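433aa long hypothetical phosphoribosylglycinamide formyl transferase (Pyrococcus horikoshii, PDB 2DWC) is a hypothetical protein of the ATP-grasp superfamily with a preATP-grasp domain and a PurT-type C-terminal region, and binds adenosine-5'-diphosphate in the crystal. Local coordinates at residues B[44-49]-B[62-67]; B[215-220]-B[274-279]; B[343-348]-B[387-392]; B[229-234]-B[337-342]. One frame throughout, in Å; residues are numbered along the deposited sequence.

Interaction 1: residues B[44-49]-B[62-67]; sequences EVVAVD and RSYVGN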
# COMPACT_ATOMS: atom_id res chain seq x y z
N GLU B 44 -9.15 9.67 -8.56
CA GLU B 44 -10.42 9.66 -7.85
C GLU B 44 -11.08 8.30 -7.99
O GLU B 44 -11.13 7.73 -9.07
CB GLU B 44 -11.31 10.77 -8.42
CG GLU B 44 -12.57 11.05 -7.54
CD GLU B 44 -13.17 12.44 -7.78
OE1 GLU B 44 -14.41 12.55 -7.79
OE2 GLU B 44 -12.40 13.43 -7.92
N VAL B 45 -11.65 7.78 -6.90
CA VAL B 45 -12.26 6.44 -6.90
C VAL B 45 -13.71 6.45 -6.47
O VAL B 45 -14.04 6.99 -5.41
CB VAL B 45 -11.54 5.50 -5.88
CG1 VAL B 45 -12.13 4.08 -5.94
CG2 VAL B 45 -10.05 5.44 -6.22
N VAL B 46 -14.57 5.83 -7.27
CA VAL B 46 -15.97 5.70 -6.90
C VAL B 46 -16.16 4.17 -6.86
O VAL B 46 -15.83 3.47 -7.81
CB VAL B 46 -16.88 6.33 -7.93
CG1 VAL B 46 -18.33 6.08 -7.55
CG2 VAL B 46 -16.62 7.80 -7.95
N ALA B 47 -16.68 3.68 -5.73
CA ALA B 47 -16.84 2.24 -5.51
C ALA B 47 -18.30 1.87 -5.43
O ALA B 47 -19.05 2.48 -4.66
CB ALA B 47 -16.13 1.88 -4.17
N VAL B 48 -18.67 0.82 -6.15
CA VAL B 48 -20.07 0.36 -6.17
C VAL B 48 -20.17 -1.08 -5.71
O VAL B 48 -19.30 -1.92 -6.01
CB VAL B 48 -20.60 0.41 -7.65
CG1 VAL B 48 -22.13 0.07 -7.74
CG2 VAL B 48 -20.34 1.83 -8.23
N ASP B 49 -21.22 -1.38 -4.96
CA ASP B 49 -21.48 -2.77 -4.60
C ASP B 49 -22.92 -2.90 -4.09
O ASP B 49 -23.65 -1.91 -4.08
CB ASP B 49 -20.47 -3.32 -3.58
CG ASP B 49 -20.22 -4.82 -3.76
OD1 ASP B 49 -21.20 -5.61 -3.95
OD2 ASP B 49 -19.04 -5.25 -3.67
N ARG B 62 -15.95 8.12 -2.92
CA ARG B 62 -17.43 8.11 -2.83
C ARG B 62 -17.91 6.70 -3.15
O ARG B 62 -17.20 5.94 -3.82
CB ARG B 62 -18.06 9.01 -3.92
CG ARG B 62 -18.35 10.46 -3.67
CD ARG B 62 -19.22 11.02 -4.89
NE ARG B 62 -18.60 10.94 -6.23
CZ ARG B 62 -17.38 11.41 -6.50
NH1 ARG B 62 -16.67 11.98 -5.54
NH2 ARG B 62 -16.87 11.32 -7.72
N SER B 63 -19.15 6.38 -2.78
CA SER B 63 -19.65 5.03 -3.10
C SER B 63 -21.13 5.09 -3.51
O SER B 63 -21.81 6.08 -3.22
CB SER B 63 -19.43 4.13 -1.88
OG SER B 63 -20.26 4.54 -0.80
N TYR B 64 -21.59 4.04 -4.20
CA TYR B 64 -23.00 3.89 -4.56
C TYR B 64 -23.34 2.44 -4.19
O TYR B 64 -22.52 1.57 -4.35
CB TYR B 64 -23.25 4.05 -6.06
CG TYR B 64 -23.09 5.46 -6.56
CD1 TYR B 64 -21.85 5.99 -6.88
CD2 TYR B 64 -24.24 6.28 -6.76
CE1 TYR B 64 -21.71 7.29 -7.40
CE2 TYR B 64 -24.12 7.56 -7.28
CZ TYR B 64 -22.86 8.07 -7.61
OH TYR B 64 -22.81 9.30 -8.18
N VAL B 65 -24.55 2.22 -3.66
CA VAL B 65 -24.98 0.89 -3.25
C VAL B 65 -26.23 0.53 -4.01
O VAL B 65 -27.21 1.28 -4.03
CB VAL B 65 -25.30 0.87 -1.70
CG1 VAL B 65 -25.83 -0.53 -1.27
CG2 VAL B 65 -24.06 1.23 -0.88
N GLY B 66 -26.22 -0.64 -4.64
CA GLY B 66 -27.39 -1.04 -5.39
C GLY B 66 -27.16 -2.40 -6.02
O GLY B 66 -26.09 -2.99 -5.85
N ASN B 67 -28.20 -2.88 -6.70
CA ASN B 67 -28.23 -4.18 -7.35
C ASN B 67 -27.44 -4.04 -8.68
O ASN B 67 -27.89 -3.39 -9.63
CB ASN B 67 -29.69 -4.53 -7.61
CG ASN B 67 -29.85 -5.80 -8.44
OD1 ASN B 67 -28.89 -6.57 -8.64
ND2 ASN B 67 -31.07 -6.02 -8.92
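Val46 pairs with Arg62, the first residue of strand 62-65, where that strand runs parallel to strand 44-49; helix 55-59 joins the two in a beta-alpha-beta unit of the preATP-grasp domain, with its Rossmann-like parallel sheet. Strand 62-65 is an outermost strand of this sheet within the chain. The tight part is the run of backbone hydrogen bonds: Ala47 N donates to Arg62 O at 3.0 Å, Tyr64 N to Ala47 O at 3.0 Å, and Gly66 N to Asp49 O at 2.9 Å, whereas the first bond, Arg62 N to Val45 O, is weak. On the face carrying Val46, Val48 and Tyr64, Val46 CG1 is anti to its backbone N (chi1 176°) and meets the edge of the Tyr64 ring near the ring plane, 3.6 Å from CD1. Val46 CG2, the other branch, lies 3.5 Å from Arg62 NH2. Helix 71-81 packs against this face through Phe73 and Val77. The looser side lies along strand 62-65, where Arg62, Ser63 and Tyr64 are partly exposed and Val65 is exposed. Here the arginine chain bends at its third torsion (chi3 -60°) and returns to the neighbouring strand. Its NH2 forms a salt bridge with Glu44 OE1 at 2.8 Å; OE1 lies nearly in the guanidinium plane and accepts on its anti lone pair, while the carboxylate plane stands 85° from the guanidinium. Glu81 makes a second salt bridge to NH2 and also bonds Tyr64 OH. The two carboxylates probably stabilise the arginine's charge at the sheet border, and it would in turn tend to keep both ionised.

Interaction 2: residues B[215-220]-B[274-279]; sequences AVRHFD and GIFGVE
Val216 and Ile275 face each other as an antiparallel non-hydrogen-bonded pair in the mixed sheet of the ATP-grasp domain, their CA atoms 4.0 Å apart. Next to them, Arg217 and Gly274 form the hydrogen-bonded pair: Arg217 N donates to Gly274 O at 2.9 Å, and Gly274 N returns a bond to Arg217 O at 3.0 Å. Gly274 has phi 135° and psi 172°, a backbone shape that suits a residue without a side chain.

The Ile275 side chain follows the Val216 side of the sheet. Its CB stands 4.0 Å from Ala215 O. CG1, anti to the backbone N (chi1 -152°), turns back over the neighbouring strand to within 3.4 Å of that same oxygen and also touches Val216 CB. At the tip, CD1 again meets Val216 CB, and helix 313-322 packs on the isoleucine through Leu316. On the other face, Arg217 CD approaches Phe276 CE1 obliquely; the guanidinium leads on to Gly272 O, which accepts from NE. Helix 253-270 packs against Phe276. Ala215 O has two roles toward this residue: it lies at the edge of the ring, near its plane, and accepts from Phe276 N at 2.8 Å, nearly in line with the carbonyl bond.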
# COMPACT_ATOMS: atom_id res chain seq x y z
N ALA B 215 -1.05 -12.28 -16.76
CA ALA B 215 -0.65 -11.51 -17.95
C ALA B 215 -1.34 -10.13 -17.97
O ALA B 215 -2.53 -10.02 -17.69
CB ALA B 215 -1.03 -12.28 -19.21
N VAL B 216 -0.58 -9.08 -18.24
CA VAL B 216 -1.20 -7.75 -18.31
C VAL B 216 -0.97 -7.10 -19.66
O VAL B 216 0.17 -7.00 -20.13
CB VAL B 216 -0.68 -6.82 -17.13
CG1 VAL B 216 0.85 -6.67 -17.14
CG2 VAL B 216 -1.31 -5.42 -17.23
N ARG B 217 -2.08 -6.66 -20.29
CA ARG B 217 -2.04 -5.96 -21.57
C ARG B 217 -2.00 -4.47 -21.26
O ARG B 217 -2.83 -3.97 -20.53
CB ARG B 217 -3.30 -6.28 -22.39
CG ARG B 217 -3.20 -7.70 -23.07
CD ARG B 217 -4.47 -8.13 -23.78
NE ARG B 217 -4.85 -7.10 -24.75
CZ ARG B 217 -4.42 -7.05 -26.00
NH1 ARG B 217 -3.59 -7.98 -26.47
NH2 ARG B 217 -4.84 -6.08 -26.79
N HIS B 218 -1.07 -3.75 -21.86
CA HIS B 218 -0.94 -2.32 -21.53
C HIS B 218 -0.16 -1.65 -22.66
O HIS B 218 0.40 -2.34 -23.51
CB HIS B 218 -0.15 -2.18 -20.21
CG HIS B 218 1.25 -2.74 -20.30
ND1 HIS B 218 2.35 -1.97 -20.61
CD2 HIS B 218 1.72 -4.00 -20.10
CE1 HIS B 218 3.44 -2.73 -20.58
NE2 HIS B 218 3.08 -3.96 -20.27
N PHE B 219 -0.13 -0.32 -22.65
CA PHE B 219 0.62 0.43 -23.67
C PHE B 219 2.09 0.44 -23.33
O PHE B 219 2.49 0.50 -22.15
CB PHE B 219 0.18 1.90 -23.71
CG PHE B 219 -1.18 2.11 -24.36
CD1 PHE B 219 -1.39 1.76 -25.70
CD2 PHE B 219 -2.25 2.59 -23.61
CE1 PHE B 219 -2.66 1.87 -26.28
CE2 PHE B 219 -3.53 2.71 -24.18
CZ PHE B 219 -3.73 2.34 -25.53
N ASP B 220 2.91 0.37 -24.37
CA ASP B 220 4.35 0.50 -24.19
C ASP B 220 4.66 1.96 -24.44
O ASP B 220 3.79 2.77 -24.78
CB ASP B 220 5.15 -0.42 -25.15
CG ASP B 220 4.95 -0.10 -26.64
OD1 ASP B 220 4.51 1.01 -27.02
OD2 ASP B 220 5.28 -0.99 -27.47
N GLY B 274 -5.54 -4.40 -19.38
CA GLY B 274 -5.79 -4.87 -18.02
C GLY B 274 -5.08 -6.18 -17.70
O GLY B 274 -4.46 -6.81 -18.57
N ILE B 275 -5.13 -6.56 -16.44
CA ILE B 275 -4.52 -7.84 -16.07
C ILE B 275 -5.56 -8.96 -16.19
O ILE B 275 -6.77 -8.73 -16.01
CB ILE B 275 -3.91 -7.72 -14.66
CG1 ILE B 275 -2.74 -8.71 -14.55
CG2 ILE B 275 -4.94 -7.94 -13.64
CD1 ILE B 275 -1.79 -8.28 -13.53
N PHE B 276 -5.09 -10.17 -16.49
CA PHE B 276 -5.94 -11.33 -16.66
C PHE B 276 -5.41 -12.43 -15.74
O PHE B 276 -4.20 -12.54 -15.57
CB PHE B 276 -5.83 -11.86 -18.12
CG PHE B 276 -6.45 -10.96 -19.15
CD1 PHE B 276 -5.80 -9.80 -19.56
CD2 PHE B 276 -7.69 -11.26 -19.71
CE1 PHE B 276 -6.39 -8.94 -20.52
CE2 PHE B 276 -8.29 -10.41 -20.69
CZ PHE B 276 -7.63 -9.26 -21.08
N GLY B 277 -6.29 -13.22 -15.16
CA GLY B 277 -5.81 -14.32 -14.33
C GLY B 277 -6.04 -15.57 -15.20
O GLY B 277 -7.13 -16.15 -15.22
N VAL B 278 -5.01 -15.98 -15.94
CA VAL B 278 -5.17 -17.19 -16.77
C VAL B 278 -4.83 -18.42 -15.95
O VAL B 278 -3.70 -18.59 -15.49
CB VAL B 278 -4.24 -17.10 -18.01
CG1 VAL B 278 -4.54 -18.29 -18.93
CG2 VAL B 278 -4.44 -15.74 -18.72
N GLU B 279 -5.81 -19.32 -15.80
CA GLU B 279 -5.67 -20.51 -14.97
C GLU B 279 -5.19 -21.68 -15.82
O GLU B 279 -5.76 -21.93 -16.86
CB GLU B 279 -7.02 -20.86 -14.35
CG GLU B 279 -7.51 -19.86 -13.28
CD GLU B 279 -6.50 -19.71 -12.16
OE1 GLU B 279 -5.95 -20.75 -11.71
OE2 GLU B 279 -6.25 -18.56 -11.73

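Interaction 3: residues B[343-348]-B[387-392]; sequences AATHVI and LGIALA
A classic beta bulge interrupts the antiparallel pairing of strands 343-349 and 386-393, two neighbours in the mixed sheet that passes from the ATP-grasp region into the PurT-type C-terminal region. At the bulge, Leu387 and Gly388 both face Ile348, whose O accepts from Leu387 N at 2.9 Å and from Gly388 N at 3.2 Å. Beyond it the strands run in regular register: His346 and Ala390 exchange bonds, with Ala390 N to His346 O the shorter at 2.8 Å, and Ala344 and Ala392 do the same. Ile348 CG1 is anti to its carbonyl carbon (chi1 -65°), which carries CD1 across the partner strand at Gly388, until it rests 3.7 Å from Ile389 C. On the face carrying Thr345 and Leu391, the two side chains run side by side in the same direction. Their methyls, Thr345 CG2 and Leu391 CD2, are pressed to 3.5 Å, tighter than usual van der Waals contact. The threonine hydroxyl is turned away from this methyl contact and hydrogen-bonds Ser245 and Tyr242 of strand 241-247. On the face carrying His346, helix 397-409 packs against Ala390 and Ala392, and His409 meets the imidazole edge-to-face. His346 ND1 donates to Val347 O of its own strand at 3.0 Å, on a lone pair of that oxygen and near the ring plane, which fixes the ring rotation. All twelve residues are buried. With ND1 acting as donor, the imidazole carries a proton there, and the polar backbone atoms between these buried strands are largely paired with one another.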
# COMPACT_ATOMS: atom_id res chain seq x y z
N ALA B 343 6.97 -15.18 -2.23
CA ALA B 343 6.01 -14.91 -1.14
C ALA B 343 4.82 -15.82 -1.25
O ALA B 343 4.68 -16.57 -2.21
CB ALA B 343 5.57 -13.40 -1.17
N ALA B 344 3.96 -15.78 -0.26
CA ALA B 344 2.78 -16.62 -0.26
C ALA B 344 1.70 -15.97 0.56
O ALA B 344 1.97 -15.09 1.38
CB ALA B 344 3.12 -17.99 0.40
N THR B 345 0.47 -16.45 0.37
CA THR B 345 -0.68 -15.98 1.15
C THR B 345 -1.44 -17.18 1.67
O THR B 345 -1.29 -18.30 1.16
CB THR B 345 -1.71 -15.19 0.30
OG1 THR B 345 -2.37 -16.10 -0.60
CG2 THR B 345 -1.04 -14.07 -0.47
N HIS B 346 -2.22 -16.97 2.72
CA HIS B 346 -3.13 -17.99 3.21
C HIS B 346 -4.37 -17.21 3.66
O HIS B 346 -4.26 -16.19 4.36
CB HIS B 346 -2.53 -18.79 4.37
CG HIS B 346 -3.32 -20.03 4.67
ND1 HIS B 346 -4.57 -19.99 5.26
CD2 HIS B 346 -3.08 -21.33 4.36
CE1 HIS B 346 -5.07 -21.22 5.30
NE2 HIS B 346 -4.19 -22.05 4.76
N VAL B 347 -5.55 -17.66 3.24
CA VAL B 347 -6.78 -16.96 3.62
C VAL B 347 -7.12 -17.06 5.09
O VAL B 347 -6.65 -17.95 5.80
CB VAL B 347 -7.99 -17.49 2.79
CG1 VAL B 347 -7.67 -17.39 1.30
CG2 VAL B 347 -8.30 -18.96 3.17
N ILE B 348 -7.91 -16.08 5.54
CA ILE B 348 -8.43 -16.03 6.91
C ILE B 348 -9.93 -16.02 6.63
O ILE B 348 -10.49 -15.01 6.15
CB ILE B 348 -8.00 -14.75 7.64
CG1 ILE B 348 -6.45 -14.76 7.82
CG2 ILE B 348 -8.67 -14.70 9.00
CD1 ILE B 348 -5.89 -13.41 8.33
N LEU B 387 -12.33 -13.03 5.23
CA LEU B 387 -12.24 -11.77 5.97
C LEU B 387 -10.86 -11.14 5.94
O LEU B 387 -10.70 -9.96 6.32
CB LEU B 387 -12.66 -12.00 7.44
CG LEU B 387 -14.11 -12.47 7.57
CD1 LEU B 387 -14.49 -12.46 9.09
CD2 LEU B 387 -15.04 -11.52 6.76
N GLY B 388 -9.85 -11.90 5.49
CA GLY B 388 -8.52 -11.30 5.42
C GLY B 388 -7.52 -12.30 4.87
O GLY B 388 -7.93 -13.37 4.40
N ILE B 389 -6.24 -11.94 4.89
CA ILE B 389 -5.21 -12.88 4.44
C ILE B 389 -3.94 -12.70 5.26
O ILE B 389 -3.67 -11.61 5.76
CB ILE B 389 -4.72 -12.68 2.96
CG1 ILE B 389 -4.39 -11.18 2.72
CG2 ILE B 389 -5.72 -13.27 1.98
CD1 ILE B 389 -3.52 -10.98 1.49
N ALA B 390 -3.18 -13.78 5.41
CA ALA B 390 -1.86 -13.67 6.00
C ALA B 390 -0.93 -13.63 4.76
O ALA B 390 -1.18 -14.33 3.76
CB ALA B 390 -1.53 -14.94 6.85
N LEU B 391 0.11 -12.79 4.81
CA LEU B 391 1.09 -12.65 3.71
C LEU B 391 2.45 -12.95 4.33
O LEU B 391 2.73 -12.49 5.43
CB LEU B 391 1.18 -11.19 3.25
CG LEU B 391 0.33 -10.65 2.11
CD1 LEU B 391 0.57 -9.13 2.00
CD2 LEU B 391 0.73 -11.34 0.81
N ALA B 392 3.32 -13.67 3.63
CA ALA B 392 4.63 -13.95 4.18
C ALA B 392 5.62 -14.00 3.02
O ALA B 392 5.25 -14.42 1.92
CB ALA B 392 4.63 -15.30 4.93

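Interaction 4: residues B[229-234]-B[337-342]; sequences FPKPVG and FPMLIP
This is a thin, water-assisted contact between a proline-broken part of strand 225-238, inside the mixed sheet of the ATP-grasp fold, and the loop leading into strand 343-349. Segment 229-234 carries the interrupting Pro230 and Pro232; segment 337-342 starts at the last residue of strand 334-337, which runs parallel to strand 225-238, and continues into the loop. One direct hydrogen bond crosses the contact: Phe337 N donates to Phe229 O at 2.9 Å, fairly straight at the hydrogen (160°), but from well above the carbonyl plane. Two residues on from Phe229, at Lys231, a water bridges the two segments. It accepts from Lys231 N at 2.8 Å and donates to Phe337 O at 2.8 Å, linking two backbone atoms that are themselves 4.2 Å apart. Side-chain packing is light. Pro230 CG comes to 4.3 Å from Phe337 CB, and the benzyl ring then turns off toward His307 and Phe311, because CG is anti to the backbone N (chi1 -170°). One face of that ring takes Pro338 CD of its own segment, 4.1 Å above the plane and offset toward the rim. On the partly exposed side, the lysine end leaves the contact for a salt bridge from NZ to Glu256. Phe229 points away from the loop and packs on helix 253-270. Farther along the loop, Leu340 packs on Leu340 of the second subunit, so the segment also reaches the dimer interface. At the outer margin, the last touch is between two methylene groups, Lys231 CG and Met339 CB, 4.3 Å apart.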
# COMPACT_ATOMS: atom_id res chain seq x y z
N PHE B 229 4.45 -10.42 -18.62
CA PHE B 229 4.22 -11.61 -17.83
C PHE B 229 4.91 -11.76 -16.51
O PHE B 229 6.16 -11.94 -16.47
CB PHE B 229 4.58 -12.85 -18.67
CG PHE B 229 3.76 -12.97 -19.93
CD1 PHE B 229 4.14 -12.31 -21.10
CD2 PHE B 229 2.58 -13.69 -19.91
CE1 PHE B 229 3.34 -12.36 -22.24
CE2 PHE B 229 1.75 -13.75 -21.04
CZ PHE B 229 2.14 -13.08 -22.21
N PRO B 230 4.15 -11.71 -15.40
CA PRO B 230 4.75 -11.90 -14.08
C PRO B 230 5.10 -13.39 -13.94
O PRO B 230 4.65 -14.24 -14.75
CB PRO B 230 3.60 -11.57 -13.09
CG PRO B 230 2.73 -10.60 -13.87
CD PRO B 230 2.77 -11.18 -15.31
N LYS B 231 5.84 -13.75 -12.90
CA LYS B 231 6.12 -15.17 -12.70
C LYS B 231 4.80 -15.89 -12.38
O LYS B 231 3.90 -15.32 -11.74
CB LYS B 231 7.11 -15.34 -11.53
CG LYS B 231 8.51 -14.95 -11.87
CD LYS B 231 9.11 -16.15 -12.66
CE LYS B 231 10.57 -15.99 -12.92
NZ LYS B 231 11.10 -17.28 -13.50
N PRO B 232 4.64 -17.14 -12.82
CA PRO B 232 3.41 -17.89 -12.53
C PRO B 232 3.14 -17.97 -11.00
O PRO B 232 4.08 -18.04 -10.19
CB PRO B 232 3.71 -19.30 -13.11
CG PRO B 232 4.66 -19.02 -14.23
CD PRO B 232 5.57 -17.92 -13.67
N VAL B 233 1.87 -17.97 -10.63
CA VAL B 233 1.48 -18.05 -9.23
C VAL B 233 0.90 -19.42 -8.96
O VAL B 233 -0.09 -19.81 -9.59
CB VAL B 233 0.39 -16.93 -8.90
CG1 VAL B 233 -0.35 -17.23 -7.59
CG2 VAL B 233 1.09 -15.59 -8.84
N GLY B 234 1.50 -20.18 -8.05
CA GLY B 234 0.90 -21.46 -7.75
C GLY B 234 -0.23 -21.34 -6.72
O GLY B 234 -0.25 -20.37 -5.93
N PHE B 337 7.80 -9.52 -16.13
CA PHE B 337 7.73 -8.56 -15.02
C PHE B 337 8.51 -9.23 -13.87
O PHE B 337 8.08 -10.22 -13.30
CB PHE B 337 6.29 -8.29 -14.59
CG PHE B 337 6.20 -7.13 -13.64
CD1 PHE B 337 6.26 -5.84 -14.14
CD2 PHE B 337 6.23 -7.34 -12.26
CE1 PHE B 337 6.39 -4.75 -13.29
CE2 PHE B 337 6.35 -6.26 -11.40
CZ PHE B 337 6.43 -4.97 -11.90
N PRO B 338 9.65 -8.67 -13.50
CA PRO B 338 10.48 -9.26 -12.43
C PRO B 338 9.84 -9.27 -11.05
O PRO B 338 9.28 -8.29 -10.62
CB PRO B 338 11.74 -8.38 -12.46
CG PRO B 338 11.76 -7.81 -13.86
CD PRO B 338 10.31 -7.47 -14.06
N MET B 339 9.96 -10.40 -10.37
CA MET B 339 9.45 -10.57 -9.01
C MET B 339 10.50 -9.95 -8.05
O MET B 339 11.69 -9.94 -8.36
CB MET B 339 9.29 -12.07 -8.79
CG MET B 339 8.99 -12.55 -7.41
SD MET B 339 8.79 -14.34 -7.63
CE MET B 339 10.62 -14.91 -7.69
N LEU B 340 10.07 -9.42 -6.90
CA LEU B 340 11.02 -8.85 -5.95
C LEU B 340 11.53 -9.91 -4.97
O LEU B 340 12.74 -9.99 -4.69
CB LEU B 340 10.36 -7.68 -5.19
CG LEU B 340 11.21 -7.04 -4.08
CD1 LEU B 340 12.47 -6.41 -4.68
CD2 LEU B 340 10.39 -6.01 -3.34
N ILE B 341 10.62 -10.74 -4.46
CA ILE B 341 10.99 -11.78 -3.47
C ILE B 341 9.88 -12.84 -3.45
O ILE B 341 8.71 -12.51 -3.68
CB ILE B 341 11.17 -11.16 -2.06
CG1 ILE B 341 11.66 -12.21 -1.04
CG2 ILE B 341 9.83 -10.56 -1.55
CD1 ILE B 341 11.97 -11.59 0.37
N PRO B 342 10.24 -14.12 -3.28
CA PRO B 342 9.19 -15.14 -3.25
C PRO B 342 8.25 -14.84 -2.07
O PRO B 342 8.70 -14.33 -1.03
CB PRO B 342 9.96 -16.45 -3.01
CG PRO B 342 11.28 -16.20 -3.74
CD PRO B 342 11.58 -14.75 -3.29
O HOH W 1 6.66 -11.52 -11.33

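How the interactions relate
Interaction 1 stands apart in the parallel preATP-grasp sheet, at least about 13 Å from any of the others by nearest atoms, and is the only one with a salt bridge between its segments. The other three share the mixed sheet. Interactions 2 and 4 touch through neighbouring strands 209-219 and 225-238, where Ala215 CB lies 3.6 Å from Phe229 CE2. Interaction 4 runs directly into interaction 3 along the chain at residues 342 and 343. Interaction 3 is wholly buried and densely bonded; interactions 2 and 4 are mostly buried with a partly exposed margin (Arg217; Lys231 and Met339), and interaction 1 is only partly buried. Charge serves the border of interaction 1, water that of interaction 4.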